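Local coordinates for putative bacteriocin (Brevibacillus laterosporus, PDB 4OZK), which probably kills or inhibits a broad range of bacteria as a leaderless class IId bacteriocin with a defensin-like, disulfide-stapled fold, at residues A[2-7]-A[31-36]; A[27-32]-A[40-45]. All coordinates share one frame; numbering follows the deposited sequence.

Interaction 1 lies at the surface, where the N-terminal loop 2-7 is stapled to the end of strand 24-33 and the turn after it; interaction 2 sits about 14 Å away, centre to centre, at the middle of the chain, and is partly buried. Both use strand 24-33 and share Ala31 and Ile32. Their chemistry follows their place: the loop, lacking regular structure, is held by a disulfide, one backbone bond and loose apolar touches, whereas 27-32 and 40-45 are paired strands joined by backbone bonds, stacked rings and a salt bridge. The Cys2-Cys41 disulfide couples the two, running from the loop of interaction 1 to the bulge of interaction 2.

Interaction 1 of 2, residues A[2-7]-A[31-36]; sequences CQCPDA and AICMNG
Cys4 and Cys33 are joined by a disulfide, 2.0 Å from Cys4 SG to Cys33 SG, a staple consistent with the defensin-like module of this bacteriocin. In both residues SG sits anti to the carbonyl carbon, beside the backbone N, which turns each sulfur toward the other chain segment; the two CB-SG arms are twisted by -77°, leaving Cys4 CB and Cys33 CB 3.7 Å apart. On one flank of this staple the Pro5 ring crosses the Asn35 side chain at about a right angle, with Pro5 CG 3.7 Å from Asn35 ND2. The other polar end of that amide, OD1, is bonded to Thr37 OG1. Met34 bends at chi2 and chi3, so its thioether curls back over the loop: CG lies 3.9 Å from Ala7 CB, and the terminal methyl CE comes within 3.6 Å of Asp6 CB, the two side chains again crossing nearly perpendicular. At the base of the Met34 side chain, its own backbone N donates to Ala7 O at 2.9 Å, a fairly straight bond (164°) that ties the last residue before strand 8-19 to the first after strand 24-33. A water accepts from Asp6 N and, weakly, from Asn35 N. The contact thus ties the N-terminal loop to the turn between strands 24-33 and 38-48: Cys33 and Ala31 lean on Val39 of strand 38-48, while Ile32 bonds through its backbone to Ser9 and Gly10 of strand 8-19.

Interaction 2 of 2, residues A[27-32]-A[40-45]; sequences RHVYAI and YCRTEW
Tyr40 reaches across to Tyr30 and His28, and together the three rings form an aromatic cluster on one face of the hairpin. At its root, Tyr40 CB sits over the Tyr30 ring, off-centre, 3.6 Å from CE1, beside Tyr40 CA, which makes a CH-pi contact with the same face. With CG anti to the backbone N (chi1 177°), the phenol is sent along the strand toward His28. CG still skirts Tyr30 CZ and OH; CD1 then passes Val29 O, which lies at the ring's edge, and CE1 meets His28 CG. From there on the rings stack face to face, centroids 4.4 Å apart and planes 30° askew. CZ is 3.6 Å from His28 ND1, and the tip, OH, ends over the imidazole face while sharing a hydrogen bond with Thr43 OG1 (2.7 Å). The other face carries a salt bridge in which Arg27 NE and NH2 both donate to Glu44 OE2, NE at 3.1 Å. That oxygen lies in the guanidinium plane, yet both nitrogens meet it from above the carboxylate, whose plane is turned 75° away. Cys41 and Arg42 both face Val29, a classic beta bulge: Cys41 N donates to Val29 O, and Val29 N to Arg42 O. Strand 24-33 is the middle one of an antiparallel three-stranded sheet; along its far edge, His28 and Tyr30 bond through their backbones to Thr14 and Thr12 of strand 8-19.

Interaction 1 of 2, residues A[2-7]-A[31-36]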
loop_
_atom_site.group_PDB
_atom_site.type_symbol
_atom_site.label_atom_id
_atom_site.label_comp_id
_atom_site.label_asym_id
_atom_site.label_seq_id
_atom_site.Cartn_x
_atom_site.Cartn_y
_atom_site.Cartn_z
ATOM N N CYS A 2 2.880 1.639 -9.446
ATOM C CA CYS A 2 3.261 2.958 -8.952
ATOM C C CYS A 2 4.604 3.373 -9.543
ATOM O O CYS A 2 5.433 2.534 -9.908
ATOM C CB CYS A 2 3.353 2.977 -7.426
ATOM S SG CYS A 2 4.606 1.833 -6.769
ATOM N N GLN A 3 4.810 4.680 -9.629
ATOM C CA GLN A 3 6.070 5.225 -10.089
ATOM C C GLN A 3 6.289 6.589 -9.467
ATOM O O GLN A 3 5.335 7.353 -9.267
ATOM C CB GLN A 3 6.069 5.342 -11.618
ATOM C CG GLN A 3 7.214 4.595 -12.265
ATOM C CD GLN A 3 7.224 4.725 -13.763
ATOM O OE1 GLN A 3 6.219 4.462 -14.430
ATOM N NE2 GLN A 3 8.363 5.138 -14.311
ATOM N N CYS A 4 7.544 6.892 -9.158
ATOM C CA CYS A 4 7.900 8.200 -8.626
ATOM C C CYS A 4 8.475 9.038 -9.759
ATOM O O CYS A 4 8.968 8.479 -10.743
ATOM C CB CYS A 4 8.896 8.041 -7.476
ATOM S SG CYS A 4 8.139 7.299 -5.993
ATOM N N PRO A 5 8.380 10.378 -9.649
ATOM C CA PRO A 5 8.904 11.245 -10.710
ATOM C C PRO A 5 10.396 11.017 -10.985
ATOM O O PRO A 5 10.823 11.091 -12.145
ATOM C CB PRO A 5 8.673 12.648 -10.148
ATOM C CG PRO A 5 7.487 12.498 -9.263
ATOM C CD PRO A 5 7.646 11.146 -8.627
ATOM N N ASP A 6 11.172 10.752 -9.934
ATOM C CA ASP A 6 12.587 10.399 -10.087
ATOM C C ASP A 6 12.881 8.995 -9.575
ATOM O O ASP A 6 13.289 8.117 -10.334
ATOM C CB ASP A 6 13.486 11.399 -9.355
ATOM C CG ASP A 6 13.546 12.726 -10.040
ATOM O OD1 ASP A 6 13.363 12.754 -11.278
ATOM O OD2 ASP A 6 13.770 13.737 -9.336
ATOM N N ALA A 7 12.669 8.791 -8.280
ATOM C CA ALA A 7 12.993 7.520 -7.657
ATOM C C ALA A 7 12.212 7.278 -6.369
ATOM O O ALA A 7 11.767 8.221 -5.695
ATOM C CB ALA A 7 14.485 7.444 -7.382
ATOM N N ALA A 31 4.839 3.441 -1.745
ATOM C CA ALA A 31 6.257 3.770 -1.852
ATOM C C ALA A 31 6.426 5.229 -1.451
ATOM O O ALA A 31 5.539 6.055 -1.699
ATOM C CB ALA A 31 6.787 3.523 -3.264
ATOM N N ILE A 32 7.542 5.545 -0.799
ATOM C CA ILE A 32 7.882 6.935 -0.516
ATOM C C ILE A 32 8.797 7.430 -1.641
ATOM O O ILE A 32 9.778 6.757 -1.991
ATOM C CB ILE A 32 8.557 7.082 0.870
ATOM C CG1 ILE A 32 7.651 6.497 1.971
ATOM C CG2 ILE A 32 8.915 8.559 1.156
ATOM C CD1 ILE A 32 8.304 6.436 3.373
ATOM N N CYS A 33 8.468 8.578 -2.230
ATOM C CA CYS A 33 9.267 9.116 -3.339
ATOM C C CYS A 33 10.375 10.034 -2.832
ATOM O O CYS A 33 10.252 10.618 -1.745
ATOM C CB CYS A 33 8.387 9.872 -4.339
ATOM S SG CYS A 33 7.140 8.851 -5.161
ATOM N N MET A 34 11.456 10.148 -3.609
ATOM C CA MET A 34 12.563 11.042 -3.264
ATOM C C MET A 34 12.076 12.453 -3.009
ATOM O O MET A 34 12.610 13.161 -2.147
ATOM C CB MET A 34 13.588 11.112 -4.395
ATOM C CG MET A 34 14.604 10.005 -4.423
ATOM S SD MET A 34 16.160 10.657 -5.068
ATOM C CE MET A 34 15.551 11.704 -6.379
ATOM N N ASN A 35 11.059 12.857 -3.767
ATOM C CA ASN A 35 10.526 14.219 -3.693
ATOM C C ASN A 35 9.625 14.473 -2.475
ATOM O O ASN A 35 9.185 15.598 -2.238
ATOM C CB ASN A 35 9.813 14.587 -5.004
ATOM C CG ASN A 35 8.443 13.928 -5.143
ATOM O OD1 ASN A 35 8.111 12.979 -4.426
ATOM N ND2 ASN A 35 7.639 14.433 -6.083
ATOM N N GLY A 36 9.348 13.420 -1.712
ATOM C CA GLY A 36 8.603 13.566 -0.475
ATOM C C GLY A 36 7.193 13.017 -0.558
ATOM O O GLY A 36 6.533 12.841 0.471
HETATM O O HOH W 1 10.652 11.456 -6.880
#

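Interaction 2 of 2, residues A[27-32]-A[40-45]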
loop_
_atom_site.group_PDB
_atom_site.type_symbol
_atom_site.label_atom_id
_atom_site.label_comp_id
_atom_site.label_asym_id
_atom_site.label_seq_id
_atom_site.Cartn_x
_atom_site.Cartn_y
_atom_site.Cartn_z
ATOM N N ARG A 27 -4.497 -4.302 3.095
ATOM C CA ARG A 27 -3.850 -3.043 3.424
ATOM C C ARG A 27 -3.260 -2.461 2.162
ATOM O O ARG A 27 -3.175 -3.146 1.128
ATOM C CB ARG A 27 -2.777 -3.223 4.503
ATOM C CG ARG A 27 -1.600 -4.092 4.099
ATOM C CD ARG A 27 -0.667 -4.287 5.282
ATOM N NE ARG A 27 0.516 -5.062 4.909
ATOM C CZ ARG A 27 1.403 -5.547 5.771
ATOM N NH1 ARG A 27 1.246 -5.345 7.072
ATOM N NH2 ARG A 27 2.446 -6.239 5.332
ATOM N N HIS A 28 -2.851 -1.200 2.242
ATOM C CA HIS A 28 -2.333 -0.483 1.080
ATOM C C HIS A 28 -0.822 -0.306 1.191
ATOM O O HIS A 28 -0.327 0.190 2.205
ATOM C CB HIS A 28 -3.004 0.886 0.983
ATOM C CG HIS A 28 -4.472 0.820 0.682
ATOM N ND1 HIS A 28 -5.097 -0.338 0.266
ATOM C CD2 HIS A 28 -5.433 1.774 0.725
ATOM C CE1 HIS A 28 -6.383 -0.094 0.066
ATOM N NE2 HIS A 28 -6.612 1.177 0.338
ATOM N N VAL A 29 -0.086 -0.714 0.159
ATOM C CA VAL A 29 1.367 -0.529 0.153
ATOM C C VAL A 29 1.747 0.755 -0.579
ATOM O O VAL A 29 1.363 0.974 -1.738
ATOM C CB VAL A 29 2.101 -1.719 -0.477
ATOM C CG1 VAL A 29 3.595 -1.465 -0.453
ATOM C CG2 VAL A 29 1.772 -2.992 0.276
ATOM N N TYR A 30 2.493 1.608 0.112
ATOM C CA TYR A 30 2.860 2.910 -0.426
ATOM C C TYR A 30 4.371 3.006 -0.582
ATOM O O TYR A 30 5.117 2.680 0.343
ATOM C CB TYR A 30 2.378 4.015 0.522
ATOM C CG TYR A 30 0.920 4.390 0.365
ATOM C CD1 TYR A 30 0.542 5.426 -0.488
ATOM C CD2 TYR A 30 -0.076 3.720 1.074
ATOM C CE1 TYR A 30 -0.787 5.786 -0.635
ATOM C CE2 TYR A 30 -1.416 4.070 0.930
ATOM C CZ TYR A 30 -1.759 5.102 0.073
ATOM O OH TYR A 30 -3.078 5.464 -0.078
ATOM N N ALA A 31 4.839 3.441 -1.745
ATOM C CA ALA A 31 6.257 3.770 -1.852
ATOM C C ALA A 31 6.426 5.229 -1.451
ATOM O O ALA A 31 5.539 6.055 -1.699
ATOM C CB ALA A 31 6.787 3.523 -3.264
ATOM N N ILE A 32 7.542 5.545 -0.799
ATOM C CA ILE A 32 7.882 6.935 -0.516
ATOM C C ILE A 32 8.797 7.430 -1.641
ATOM O O ILE A 32 9.778 6.757 -1.991
ATOM C CB ILE A 32 8.557 7.082 0.870
ATOM C CG1 ILE A 32 7.651 6.497 1.971
ATOM C CG2 ILE A 32 8.915 8.559 1.156
ATOM C CD1 ILE A 32 8.304 6.436 3.373
ATOM N N TYR A 40 0.537 5.077 -4.027
ATOM C CA TYR A 40 -0.176 3.847 -3.701
ATOM C C TYR A 40 0.223 2.822 -4.760
ATOM O O TYR A 40 -0.050 3.025 -5.944
ATOM C CB TYR A 40 -1.678 4.172 -3.696
ATOM C CG TYR A 40 -2.657 3.035 -3.441
ATOM C CD1 TYR A 40 -2.237 1.774 -3.032
ATOM C CD2 TYR A 40 -4.017 3.240 -3.639
ATOM C CE1 TYR A 40 -3.157 0.739 -2.829
ATOM C CE2 TYR A 40 -4.938 2.230 -3.443
ATOM C CZ TYR A 40 -4.505 0.982 -3.045
ATOM O OH TYR A 40 -5.434 -0.014 -2.853
ATOM N N CYS A 41 0.905 1.744 -4.343
ATOM C CA CYS A 41 1.481 0.768 -5.295
ATOM C C CYS A 41 0.671 -0.499 -5.499
ATOM O O CYS A 41 0.499 -0.963 -6.631
ATOM C CB CYS A 41 2.890 0.337 -4.873
ATOM S SG CYS A 41 4.077 1.653 -4.822
ATOM N N ARG A 42 0.224 -1.089 -4.392
ATOM C CA ARG A 42 -0.622 -2.271 -4.460
ATOM C C ARG A 42 -1.515 -2.397 -3.240
ATOM O O ARG A 42 -1.329 -1.717 -2.218
ATOM C CB ARG A 42 0.214 -3.548 -4.620
ATOM C CG ARG A 42 0.968 -3.961 -3.358
ATOM C CD ARG A 42 1.561 -5.353 -3.511
ATOM N NE ARG A 42 2.625 -5.373 -4.515
ATOM C CZ ARG A 42 3.182 -6.480 -5.001
ATOM N NH1 ARG A 42 2.772 -7.669 -4.581
ATOM N NH2 ARG A 42 4.146 -6.398 -5.912
ATOM N N THR A 43 -2.501 -3.277 -3.373
ATOM C CA THR A 43 -3.318 -3.692 -2.251
ATOM C C THR A 43 -2.787 -5.051 -1.850
ATOM O O THR A 43 -2.721 -5.968 -2.675
ATOM C CB THR A 43 -4.792 -3.846 -2.653
ATOM O OG1 THR A 43 -5.267 -2.630 -3.263
ATOM C CG2 THR A 43 -5.625 -4.185 -1.431
ATOM N N GLU A 44 -2.378 -5.180 -0.592
ATOM C CA GLU A 44 -1.943 -6.474 -0.086
ATOM C C GLU A 44 -3.090 -7.150 0.660
ATOM O O GLU A 44 -3.718 -6.545 1.534
ATOM C CB GLU A 44 -0.714 -6.318 0.817
ATOM C CG GLU A 44 -0.248 -7.616 1.445
ATOM C CD GLU A 44 1.110 -7.490 2.111
ATOM O OE1 GLU A 44 1.691 -8.552 2.459
ATOM O OE2 GLU A 44 1.589 -6.339 2.283
ATOM N N TRP A 45 -3.374 -8.400 0.308
ATOM C CA TRP A 45 -4.445 -9.137 0.968
ATOM C C TRP A 45 -3.872 -10.132 1.975
ATOM O O TRP A 45 -2.881 -10.816 1.688
ATOM C CB TRP A 45 -5.345 -9.819 -0.073
ATOM C CG TRP A 45 -6.146 -8.813 -0.894
ATOM C CD1 TRP A 45 -5.785 -8.229 -2.087
ATOM C CD2 TRP A 45 -7.432 -8.266 -0.556
ATOM N NE1 TRP A 45 -6.770 -7.355 -2.503
ATOM C CE2 TRP A 45 -7.793 -7.365 -1.588
ATOM C CE3 TRP A 45 -8.314 -8.461 0.519
ATOM C CZ2 TRP A 45 -9.016 -6.652 -1.573
ATOM C CZ3 TRP A 45 -9.529 -7.748 0.538
ATOM C CH2 TRP A 45 -9.864 -6.859 -0.502
#